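Local coordinates for flocculation protein FLO11 (Saccharomyces cerevisiae, PDB 4UYT), which mediates homotypic cell-cell adhesion in yeast flocculation, here through the adhesin domain of a much longer cell-wall protein, at residues N28-T33 with N93-T98; Y32-T37 with P117-Q122; N45-T50 with C112-P117; V79-Y84 with F97-E102. One frame throughout, in Å; residues are numbered along the deposited sequence.

The four contacts lie in one fibronectin type III-like domain. Contacts 2, 3 and 4 join its four-stranded antiparallel sheet to other layers, while contact 1 joins the ends of two strands of that sheet, 32-43 and 96-104, across the intervening strand 46-55. Contacts 1 and 2 share Tyr32 and Thr33, with centres about 10 Å apart; contacts 1 and 4 share Phe97 and Thr98. Contact 3 uses strand 46-55 and lies across the chain's centre from contact 1, their centres about 23 Å apart. In sequence, contact 4 is nested inside the loop closed by contact 3, itself nested inside that of contact 2. Together they close a common interior, which contact 2 reaches near its middle.

Contact 1: residues N28-T33 with N93-T98; sequences NIMQYT and NPTDFT
The turn that leads into strand 96-104 brings Thr95 against Met30, in the loop before strand 32-43, and Tyr32, that strand's first residue. Met30 extends straight from the backbone and then bends at its last torsion (chi3 72°), which sets CE 3.7 Å from Thr95 CG2, the two side chains crossing nearly at right angles. Thr95 CG2 also lies 4.0 Å from Tyr32 OH, slantwise to the ring. Threonine suits this place because its two branches do different work: CG2 faces these partners, while OG1 turns back to Asn93. A type I beta turn runs from Asn93 to Asp96, and within it Thr95 N closes an Asx turn by donating to Asn93 OD1 (2.8 Å), from 36° out of the carbonyl plane. Thr95 OG1 bonds the same acceptor at 2.8 Å, on a lone pair in that plane, and Ile59 N donates to Thr95 OG1 in addition. Pro94 O is buried without a hydrogen-bonding partner; instead Pro94 O lies at the edges of two rings, in their planes, 3.7 Å from Tyr32 CE2. Pro94 O is 3.3 Å from Phe97 CE2, where the C-H groups are weakly positive. The buried hydroxyl of Tyr32 is satisfied by a hydrogen bond with Tyr125 OH.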
# COMPACT_ATOMS: atom_id res chain seq x y z
N ASN A 28 -16.01 1.50 -9.83
CA ASN A 28 -16.24 0.11 -10.18
C ASN A 28 -15.00 -0.77 -9.98
O ASN A 28 -14.78 -1.73 -10.70
CB ASN A 28 -16.76 0.00 -11.61
CG ASN A 28 -17.29 -1.37 -11.94
OD1 ASN A 28 -17.94 -2.02 -11.12
ND2 ASN A 28 -17.02 -1.82 -13.15
N ILE A 29 -14.18 -0.42 -9.00
CA ILE A 29 -13.02 -1.23 -8.62
C ILE A 29 -13.44 -2.14 -7.48
O ILE A 29 -14.08 -1.70 -6.52
CB ILE A 29 -11.81 -0.37 -8.17
CG1 ILE A 29 -11.35 0.56 -9.30
CG2 ILE A 29 -10.63 -1.24 -7.75
CD1 ILE A 29 -10.48 1.71 -8.84
N MET A 30 -13.06 -3.41 -7.54
CA MET A 30 -13.30 -4.32 -6.42
C MET A 30 -12.65 -3.76 -5.17
O MET A 30 -11.56 -3.19 -5.22
CB MET A 30 -12.74 -5.70 -6.71
CG MET A 30 -13.00 -6.72 -5.61
SD MET A 30 -12.26 -8.33 -5.93
CE MET A 30 -10.53 -7.94 -5.67
N GLN A 31 -13.29 -3.94 -4.03
CA GLN A 31 -12.71 -3.48 -2.79
C GLN A 31 -11.45 -4.24 -2.40
O GLN A 31 -11.38 -5.46 -2.46
CB GLN A 31 -13.72 -3.57 -1.67
CG GLN A 31 -14.87 -2.60 -1.83
CD GLN A 31 -16.01 -2.88 -0.89
OE1 GLN A 31 -15.90 -3.68 0.06
NE2 GLN A 31 -17.11 -2.20 -1.12
N TYR A 32 -10.44 -3.47 -1.99
CA TYR A 32 -9.21 -4.00 -1.37
C TYR A 32 -9.04 -3.29 -0.02
O TYR A 32 -9.52 -2.18 0.16
CB TYR A 32 -7.97 -3.69 -2.22
CG TYR A 32 -7.90 -4.41 -3.54
CD1 TYR A 32 -8.70 -4.03 -4.61
CD2 TYR A 32 -6.96 -5.44 -3.74
CE1 TYR A 32 -8.60 -4.67 -5.84
CE2 TYR A 32 -6.87 -6.08 -4.96
CZ TYR A 32 -7.70 -5.69 -6.00
OH TYR A 32 -7.60 -6.32 -7.22
N THR A 33 -8.24 -3.93 0.84
CA THR A 33 -7.77 -3.34 2.07
C THR A 33 -6.26 -3.39 2.13
O THR A 33 -5.61 -4.23 1.50
CB THR A 33 -8.36 -4.05 3.31
OG1 THR A 33 -7.97 -5.42 3.29
CG2 THR A 33 -9.89 -3.93 3.35
N ASN A 93 -0.23 -13.66 -5.51
CA ASN A 93 -1.69 -13.51 -5.44
C ASN A 93 -1.96 -12.01 -5.37
O ASN A 93 -1.67 -11.41 -4.36
CB ASN A 93 -2.25 -14.24 -4.22
CG ASN A 93 -3.74 -14.14 -4.13
OD1 ASN A 93 -4.37 -13.28 -4.78
ND2 ASN A 93 -4.33 -15.00 -3.30
N PRO A 94 -2.51 -11.40 -6.43
CA PRO A 94 -2.71 -9.95 -6.44
C PRO A 94 -3.82 -9.52 -5.48
O PRO A 94 -4.01 -8.33 -5.29
CB PRO A 94 -3.07 -9.65 -7.90
CG PRO A 94 -3.72 -10.90 -8.36
CD PRO A 94 -2.99 -12.03 -7.67
N THR A 95 -4.56 -10.49 -4.93
CA THR A 95 -5.61 -10.22 -3.96
C THR A 95 -5.25 -10.71 -2.55
O THR A 95 -6.09 -10.65 -1.67
CB THR A 95 -6.97 -10.77 -4.43
OG1 THR A 95 -6.90 -12.17 -4.72
CG2 THR A 95 -7.41 -10.02 -5.67
N ASP A 96 -3.99 -11.11 -2.32
CA ASP A 96 -3.52 -11.38 -0.97
C ASP A 96 -2.00 -11.40 -1.03
O ASP A 96 -1.39 -12.43 -1.33
CB ASP A 96 -4.07 -12.70 -0.39
CG ASP A 96 -3.84 -12.82 1.10
OD1 ASP A 96 -2.93 -12.15 1.60
OD2 ASP A 96 -4.60 -13.56 1.74
N PHE A 97 -1.38 -10.25 -0.81
CA PHE A 97 0.06 -10.14 -0.94
C PHE A 97 0.63 -9.25 0.12
O PHE A 97 -0.06 -8.45 0.73
CB PHE A 97 0.48 -9.66 -2.34
CG PHE A 97 0.07 -8.25 -2.71
CD1 PHE A 97 0.88 -7.16 -2.41
CD2 PHE A 97 -1.14 -8.00 -3.39
CE1 PHE A 97 0.51 -5.88 -2.79
CE2 PHE A 97 -1.52 -6.71 -3.76
CZ PHE A 97 -0.67 -5.66 -3.46
N THR A 98 1.93 -9.41 0.31
CA THR A 98 2.70 -8.55 1.14
C THR A 98 3.83 -7.92 0.34
O THR A 98 4.24 -8.42 -0.70
CB THR A 98 3.30 -9.29 2.37
OG1 THR A 98 4.21 -10.30 1.92
CG2 THR A 98 2.22 -9.89 3.21

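Contact 2: residues Y32-T37 with P117-Q122; sequences YTLDVT and PNFQIQ
Thr148 OG1 is gripped by two donors from the residues leading into strand 120-125: the backbone N of Phe119 and ND2 of Asn118. These two bonds tie Phe119 to the neighbouring strand 143-147 just beyond its end, and leave the phenyl ring to serve the interior, where it meets Leu34. The leucine methyl CD1 stands 4.1 Å from Phe119 CZ and is equally near CE1, so it rests against the far end of the ring, at a slant that is neither squarely over the face nor in the plane. Leu34 and Phe119 come from opposite directions, Phe119 from the position just before strand 120-125. The ring enters because CG lies between the backbone N and carbonyl carbon (chi1 56°), a torsion that swings it inward although the CB bond itself does not aim at the partner strand. Ile121, two residues on, does point inward; its CD1, at the end of an extended arm, is 4.1 Å from the same Leu34 CD1.

Long, branched or flat hydrocarbons are needed here, since even the nearest CA atoms, those of Leu34 and Ile121, are 10.4 Å apart. Val53 touches both Leu34 and Ile121, Phe163 adds to the wall around the leucine, and Phe101 makes an edge-to-face contact with the Phe119 ring. The centre of the contact lies about 2 Å from that of the chain. With three hydrocarbon side chains and contacts of about 4 Å, the seam relies on dispersion and exclusion of water, while the hydrogen bonding is left to the backbones within each sheet and to the bonds to Thr148.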
# COMPACT_ATOMS: atom_id res chain seq x y z
N TYR A 32 -10.44 -3.47 -1.99
CA TYR A 32 -9.21 -4.00 -1.37
C TYR A 32 -9.04 -3.29 -0.02
O TYR A 32 -9.52 -2.18 0.16
CB TYR A 32 -7.97 -3.69 -2.22
CG TYR A 32 -7.90 -4.41 -3.54
CD1 TYR A 32 -8.70 -4.03 -4.61
CD2 TYR A 32 -6.96 -5.44 -3.74
CE1 TYR A 32 -8.60 -4.67 -5.84
CE2 TYR A 32 -6.87 -6.08 -4.96
CZ TYR A 32 -7.70 -5.69 -6.00
OH TYR A 32 -7.60 -6.32 -7.22
N THR A 33 -8.24 -3.93 0.84
CA THR A 33 -7.77 -3.34 2.07
C THR A 33 -6.26 -3.39 2.13
O THR A 33 -5.61 -4.23 1.50
CB THR A 33 -8.36 -4.05 3.31
OG1 THR A 33 -7.97 -5.42 3.29
CG2 THR A 33 -9.89 -3.93 3.35
N LEU A 34 -5.69 -2.51 2.94
CA LEU A 34 -4.26 -2.45 3.19
C LEU A 34 -4.03 -2.30 4.67
O LEU A 34 -4.68 -1.46 5.30
CB LEU A 34 -3.60 -1.31 2.39
CG LEU A 34 -2.09 -1.15 2.56
CD1 LEU A 34 -1.45 -0.59 1.29
CD2 LEU A 34 -1.68 -0.30 3.75
N ASP A 35 -3.08 -3.07 5.21
CA ASP A 35 -2.62 -2.90 6.56
C ASP A 35 -1.09 -2.80 6.53
O ASP A 35 -0.43 -3.41 5.73
CB ASP A 35 -3.05 -4.08 7.44
CG ASP A 35 -2.93 -3.82 8.90
OD1 ASP A 35 -2.78 -2.66 9.32
OD2 ASP A 35 -3.09 -4.82 9.65
N VAL A 36 -0.55 -2.04 7.45
CA VAL A 36 0.91 -1.95 7.68
C VAL A 36 1.19 -2.84 8.88
O VAL A 36 0.77 -2.55 9.99
CB VAL A 36 1.38 -0.51 7.91
CG1 VAL A 36 2.88 -0.51 8.22
CG2 VAL A 36 1.07 0.37 6.70
N THR A 37 1.84 -3.97 8.63
CA THR A 37 1.98 -4.99 9.62
C THR A 37 3.29 -4.96 10.42
O THR A 37 3.36 -5.55 11.49
CB THR A 37 1.81 -6.38 9.00
OG1 THR A 37 2.81 -6.57 8.01
CG2 THR A 37 0.42 -6.53 8.37
N PRO A 117 4.58 8.32 4.53
CA PRO A 117 4.32 9.09 3.30
C PRO A 117 3.42 8.27 2.41
O PRO A 117 3.63 7.05 2.28
CB PRO A 117 5.74 9.26 2.71
CG PRO A 117 6.50 8.03 3.18
CD PRO A 117 5.93 7.72 4.56
N ASN A 118 2.43 8.89 1.79
CA ASN A 118 1.45 8.15 1.03
C ASN A 118 2.01 7.72 -0.32
O ASN A 118 2.92 8.31 -0.88
CB ASN A 118 0.17 8.97 0.92
CG ASN A 118 -0.52 9.10 2.26
OD1 ASN A 118 -0.87 10.23 2.70
ND2 ASN A 118 -0.71 8.01 2.92
N PHE A 119 1.41 6.69 -0.84
CA PHE A 119 1.84 6.08 -2.08
C PHE A 119 0.61 5.51 -2.78
O PHE A 119 -0.50 5.54 -2.25
CB PHE A 119 2.94 5.02 -1.83
CG PHE A 119 2.52 3.92 -0.87
CD1 PHE A 119 1.81 2.84 -1.30
CD2 PHE A 119 2.85 3.99 0.47
CE1 PHE A 119 1.41 1.84 -0.42
CE2 PHE A 119 2.48 3.00 1.36
CZ PHE A 119 1.75 1.93 0.90
N GLN A 120 0.84 4.97 -3.97
CA GLN A 120 -0.21 4.30 -4.71
C GLN A 120 0.27 2.94 -5.13
O GLN A 120 1.47 2.68 -5.23
CB GLN A 120 -0.65 5.11 -5.93
CG GLN A 120 -1.04 6.54 -5.59
CD GLN A 120 0.17 7.43 -5.46
OE1 GLN A 120 1.04 7.42 -6.33
NE2 GLN A 120 0.26 8.19 -4.37
N ILE A 121 -0.70 2.06 -5.37
CA ILE A 121 -0.43 0.76 -5.92
C ILE A 121 -1.15 0.68 -7.26
O ILE A 121 -2.38 0.85 -7.32
CB ILE A 121 -0.85 -0.38 -4.97
CG1 ILE A 121 -0.22 -0.18 -3.58
CG2 ILE A 121 -0.45 -1.71 -5.58
CD1 ILE A 121 -0.53 -1.29 -2.60
N GLN A 122 -0.37 0.45 -8.32
CA GLN A 122 -0.87 0.44 -9.68
C GLN A 122 -1.04 -1.01 -10.10
O GLN A 122 -0.08 -1.77 -10.19
CB GLN A 122 0.12 1.17 -10.58
CG GLN A 122 -0.24 1.23 -12.05
CD GLN A 122 0.91 1.78 -12.88
OE1 GLN A 122 1.40 2.86 -12.63
NE2 GLN A 122 1.36 1.00 -13.84

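Contact 3: residues N45-T50 with C112-P117; sequences NTYQIT and CQVWMP. With NA (sodium ion), chain G; NA (sodium ion), chain B.
The ring of Tyr47 lies between aromatic and aliphatic neighbours: Trp168 meets it edge-to-face, Trp41 approaches with its plane tilted by about 45°, and Val114 CG2 comes in at a slant. That methyl is 4.0 Å from Tyr47 OH and 4.4 Å from CZ, so the valine rests against the phenol end. The hydroxyl is not wasted in this apolar setting, for it is hydrogen-bonded to Asp171 N; tyrosine can therefore fill a buried place and still satisfy its polar tip. The other flat group, the Trp115 indole, takes no part in the packing with residues 45-50. A modelled sodium ion lies in its plane at the edge, 2.9 Å from NE1, but an indole N-H is an unlikely ligand for a cation and this assignment is doubtful.

Ile49, two residues beyond Tyr47 on the same face of the strand, meets Met116: its CD1 is 4.1 Å from SD, with the two side chains nearly perpendicular. Met116 runs out extended and bends only at chi3, where the flexible thioether fits among Ile49, Val36 and Trp168.

The strand's other face carries a sodium site: Gln48 O at 2.9 Å, Ser38 OG, and water 1, which also donates to Gln48 OE1. Residues thus alternate, odd ones inward and Gln48 outward, as in a strand of a beta sandwich; here strand 46-55 of the four-stranded sheet packs on strand 113-115 of the small three-stranded sheet, and on the residue that follows it, in the fibronectin type III-like fold.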
# COMPACT_ATOMS: atom_id res chain seq x y z
N ASN A 45 15.70 9.11 8.80
CA ASN A 45 14.21 9.01 8.91
C ASN A 45 13.66 7.93 8.00
O ASN A 45 12.54 8.03 7.49
CB ASN A 45 13.51 10.35 8.65
CG ASN A 45 13.81 11.30 9.77
OD1 ASN A 45 13.41 11.06 10.91
ND2 ASN A 45 14.50 12.38 9.48
N THR A 46 14.47 6.89 7.82
CA THR A 46 14.18 5.80 6.93
C THR A 46 13.66 4.61 7.73
O THR A 46 14.29 4.19 8.72
CB THR A 46 15.44 5.40 6.18
OG1 THR A 46 15.96 6.56 5.52
CG2 THR A 46 15.16 4.34 5.16
N TYR A 47 12.53 4.06 7.27
CA TYR A 47 11.88 2.91 7.91
C TYR A 47 11.63 1.86 6.87
O TYR A 47 11.24 2.16 5.74
CB TYR A 47 10.52 3.32 8.54
CG TYR A 47 10.65 4.43 9.52
CD1 TYR A 47 10.73 5.76 9.12
CD2 TYR A 47 10.70 4.16 10.89
CE1 TYR A 47 10.89 6.75 10.03
CE2 TYR A 47 10.83 5.17 11.81
CZ TYR A 47 10.93 6.48 11.37
OH TYR A 47 11.05 7.47 12.29
N GLN A 48 11.82 0.62 7.29
CA GLN A 48 11.46 -0.54 6.50
C GLN A 48 10.08 -0.98 6.96
O GLN A 48 9.89 -1.30 8.14
CB GLN A 48 12.48 -1.65 6.69
CG GLN A 48 12.22 -2.83 5.80
CD GLN A 48 13.34 -3.81 5.82
OE1 GLN A 48 13.60 -4.43 6.83
NE2 GLN A 48 14.03 -3.96 4.70
N ILE A 49 9.10 -0.94 6.05
CA ILE A 49 7.73 -1.27 6.37
C ILE A 49 7.26 -2.46 5.57
O ILE A 49 7.76 -2.68 4.46
CB ILE A 49 6.79 -0.06 6.18
CG1 ILE A 49 6.48 0.27 4.73
CG2 ILE A 49 7.37 1.13 6.92
CD1 ILE A 49 5.43 1.35 4.55
N THR A 50 6.30 -3.18 6.13
CA THR A 50 5.68 -4.28 5.44
C THR A 50 4.18 -3.97 5.37
O THR A 50 3.56 -3.64 6.37
CB THR A 50 5.93 -5.59 6.16
OG1 THR A 50 7.36 -5.82 6.19
CG2 THR A 50 5.27 -6.76 5.45
N CYS A 112 6.09 12.69 19.05
CA CYS A 112 6.61 11.33 19.13
C CYS A 112 6.41 10.49 17.88
O CYS A 112 7.05 9.46 17.79
CB CYS A 112 6.02 10.56 20.31
SG CYS A 112 6.67 11.00 21.91
N GLN A 113 5.52 10.91 16.97
CA GLN A 113 5.02 10.04 15.90
C GLN A 113 5.00 10.75 14.57
O GLN A 113 4.77 11.95 14.53
CB GLN A 113 3.64 9.53 16.26
CG GLN A 113 3.71 8.79 17.57
CD GLN A 113 2.45 8.25 18.03
OE1 GLN A 113 1.47 8.99 18.25
NE2 GLN A 113 2.40 6.91 18.11
N VAL A 114 5.25 9.99 13.51
CA VAL A 114 5.32 10.49 12.15
C VAL A 114 4.38 9.68 11.27
O VAL A 114 4.20 8.47 11.48
CB VAL A 114 6.76 10.45 11.56
CG1 VAL A 114 7.58 11.67 11.98
CG2 VAL A 114 7.44 9.10 11.83
N TRP A 115 3.86 10.33 10.25
CA TRP A 115 3.05 9.73 9.22
C TRP A 115 3.88 8.97 8.22
O TRP A 115 4.93 9.42 7.73
CB TRP A 115 2.28 10.79 8.44
CG TRP A 115 1.13 11.42 9.18
CD1 TRP A 115 1.09 12.64 9.75
CD2 TRP A 115 -0.16 10.84 9.35
NE1 TRP A 115 -0.14 12.86 10.28
CE2 TRP A 115 -0.96 11.79 10.02
CE3 TRP A 115 -0.74 9.64 8.96
CZ2 TRP A 115 -2.30 11.55 10.34
CZ3 TRP A 115 -2.08 9.42 9.24
CH2 TRP A 115 -2.84 10.37 9.94
N MET A 116 3.37 7.82 7.83
CA MET A 116 3.79 7.19 6.60
C MET A 116 3.59 8.16 5.43
O MET A 116 2.52 8.73 5.30
CB MET A 116 2.91 5.98 6.38
CG MET A 116 3.26 5.12 5.19
SD MET A 116 2.12 3.75 5.01
CE MET A 116 0.74 4.57 4.22
N PRO A 117 4.58 8.32 4.53
CA PRO A 117 4.32 9.09 3.30
C PRO A 117 3.42 8.27 2.41
O PRO A 117 3.63 7.05 2.28
CB PRO A 117 5.74 9.26 2.71
CG PRO A 117 6.50 8.03 3.18
CD PRO A 117 5.93 7.72 4.56
NA NA G . 9.17 -4.04 8.42
NA NA B . -1.36 15.18 11.50
O HOH W 1 11.26 -5.24 8.33
O HOH W 2 -1.59 15.70 14.00

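Contact 4: residues V79-Y84 with F97-E102; sequences VQLYGY and FTATFE
Leu81 meets Phe97 almost at right angles and sets its two methyls to separate tasks. CD1 lies 3.7 Å from Phe97 CE1, approaching the ring at a slant, while CD2 rests 3.8 Å from Ala99 CB. Leu81 carries CG opposite its carbonyl carbon (chi1 -58°) with an extended second torsion, so that the fork opens across both partners. Alanine is apt in the middle of this row: its single methyl lets the leucine settle against Ala99 beside Phe97. Val79, two residues earlier on the same face, meets Phe101. Its CG2 is 3.9 Å from Phe101 CB and 4.1 Å from CG, so the methyl leans on the root of the aromatic side chain instead of its outer rim, the two side chains slanting past each other.

The opposed strands 79-81 and 97-102 run nearly antiparallel (161°) with axes 9.2 Å apart, a spacing that suits sheets packed through side chains. Phe97, Ala99 and Phe101 face inward, whereas Thr98 and Thr100 are on the exposed face, where Thr100 OG1 pairs with Thr50 OG1 in a hydrogen bond. After Leu81 the chain turns a corner: Leu81 and Tyr82 form a classic beta bulge opposite Leu67, and Gln80 NE2 donates to Tyr82 O at 3.1 Å.

On one side, strand 64-70 lies beside strand 79-83 and sends Leu67 to Phe97 and Ile69 to Phe101; on the other, strand 46-55 flanks strand 96-104, an outermost strand of its sheet, with Val53 against Phe97 and Ile49 against Phe101.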
# COMPACT_ATOMS: atom_id res chain seq x y z
N VAL A 79 8.43 0.52 -6.54
CA VAL A 79 8.72 -0.84 -6.08
C VAL A 79 7.94 -1.79 -6.95
O VAL A 79 6.73 -1.94 -6.80
CB VAL A 79 8.38 -1.05 -4.59
CG1 VAL A 79 8.81 -2.43 -4.15
CG2 VAL A 79 9.05 0.01 -3.73
N GLN A 80 8.62 -2.39 -7.91
CA GLN A 80 7.97 -3.37 -8.75
C GLN A 80 7.67 -4.64 -7.97
O GLN A 80 8.55 -5.20 -7.33
CB GLN A 80 8.86 -3.69 -9.96
CG GLN A 80 8.08 -4.34 -11.10
CD GLN A 80 7.30 -3.35 -11.96
OE1 GLN A 80 7.76 -2.24 -12.22
NE2 GLN A 80 6.13 -3.76 -12.39
N LEU A 81 6.42 -5.10 -8.05
CA LEU A 81 6.02 -6.35 -7.37
C LEU A 81 5.80 -7.48 -8.35
O LEU A 81 6.10 -8.62 -8.05
CB LEU A 81 4.77 -6.17 -6.50
CG LEU A 81 4.92 -5.10 -5.42
CD1 LEU A 81 3.62 -5.01 -4.64
CD2 LEU A 81 6.08 -5.39 -4.48
N TYR A 82 5.29 -7.15 -9.54
CA TYR A 82 5.05 -8.13 -10.55
C TYR A 82 5.13 -7.44 -11.90
O TYR A 82 4.56 -6.37 -12.10
CB TYR A 82 3.67 -8.75 -10.39
CG TYR A 82 3.47 -10.00 -11.17
CD1 TYR A 82 3.84 -11.22 -10.65
CD2 TYR A 82 2.89 -9.97 -12.43
CE1 TYR A 82 3.62 -12.39 -11.34
CE2 TYR A 82 2.66 -11.12 -13.13
CZ TYR A 82 3.02 -12.33 -12.58
OH TYR A 82 2.78 -13.49 -13.27
N GLY A 83 5.79 -8.07 -12.83
CA GLY A 83 5.77 -7.58 -14.18
C GLY A 83 6.67 -8.41 -15.06
O GLY A 83 7.85 -8.60 -14.76
N TYR A 84 6.09 -8.89 -16.14
CA TYR A 84 6.84 -9.63 -17.13
C TYR A 84 7.93 -8.76 -17.76
O TYR A 84 9.09 -9.20 -17.94
CB TYR A 84 5.89 -10.15 -18.20
CG TYR A 84 4.95 -11.23 -17.70
CD1 TYR A 84 5.37 -12.55 -17.68
CD2 TYR A 84 3.66 -10.94 -17.24
CE1 TYR A 84 4.54 -13.56 -17.24
CE2 TYR A 84 2.82 -11.95 -16.80
CZ TYR A 84 3.27 -13.26 -16.79
OH TYR A 84 2.44 -14.28 -16.37
N PHE A 97 -1.38 -10.25 -0.81
CA PHE A 97 0.06 -10.14 -0.94
C PHE A 97 0.63 -9.25 0.12
O PHE A 97 -0.06 -8.45 0.73
CB PHE A 97 0.48 -9.66 -2.34
CG PHE A 97 0.07 -8.25 -2.71
CD1 PHE A 97 0.88 -7.16 -2.41
CD2 PHE A 97 -1.14 -8.00 -3.39
CE1 PHE A 97 0.51 -5.88 -2.79
CE2 PHE A 97 -1.52 -6.71 -3.76
CZ PHE A 97 -0.67 -5.66 -3.46
N THR A 98 1.93 -9.41 0.31
CA THR A 98 2.70 -8.55 1.14
C THR A 98 3.83 -7.92 0.34
O THR A 98 4.24 -8.42 -0.70
CB THR A 98 3.30 -9.29 2.37
OG1 THR A 98 4.21 -10.30 1.92
CG2 THR A 98 2.22 -9.89 3.21
N ALA A 99 4.35 -6.82 0.86
CA ALA A 99 5.52 -6.18 0.27
C ALA A 99 6.26 -5.48 1.38
O ALA A 99 5.63 -4.95 2.29
CB ALA A 99 5.11 -5.18 -0.81
N THR A 100 7.58 -5.45 1.26
CA THR A 100 8.45 -4.75 2.22
C THR A 100 9.33 -3.78 1.46
O THR A 100 9.92 -4.13 0.44
CB THR A 100 9.28 -5.77 3.02
OG1 THR A 100 8.42 -6.65 3.77
CG2 THR A 100 10.20 -5.09 3.98
N PHE A 101 9.39 -2.55 1.93
CA PHE A 101 10.14 -1.51 1.24
C PHE A 101 10.41 -0.41 2.22
O PHE A 101 9.89 -0.41 3.33
CB PHE A 101 9.41 -1.00 -0.01
CG PHE A 101 8.04 -0.43 0.26
CD1 PHE A 101 6.92 -1.27 0.38
CD2 PHE A 101 7.85 0.93 0.37
CE1 PHE A 101 5.68 -0.76 0.63
CE2 PHE A 101 6.58 1.44 0.60
CZ PHE A 101 5.50 0.59 0.73
N GLU A 102 11.27 0.53 1.82
CA GLU A 102 11.68 1.62 2.68
C GLU A 102 10.96 2.94 2.31
O GLU A 102 10.74 3.26 1.14
CB GLU A 102 13.19 1.80 2.67
CG GLU A 102 13.90 0.66 3.37
CD GLU A 102 15.41 0.78 3.29
OE1 GLU A 102 15.97 1.20 2.27
OE2 GLU A 102 16.07 0.42 4.25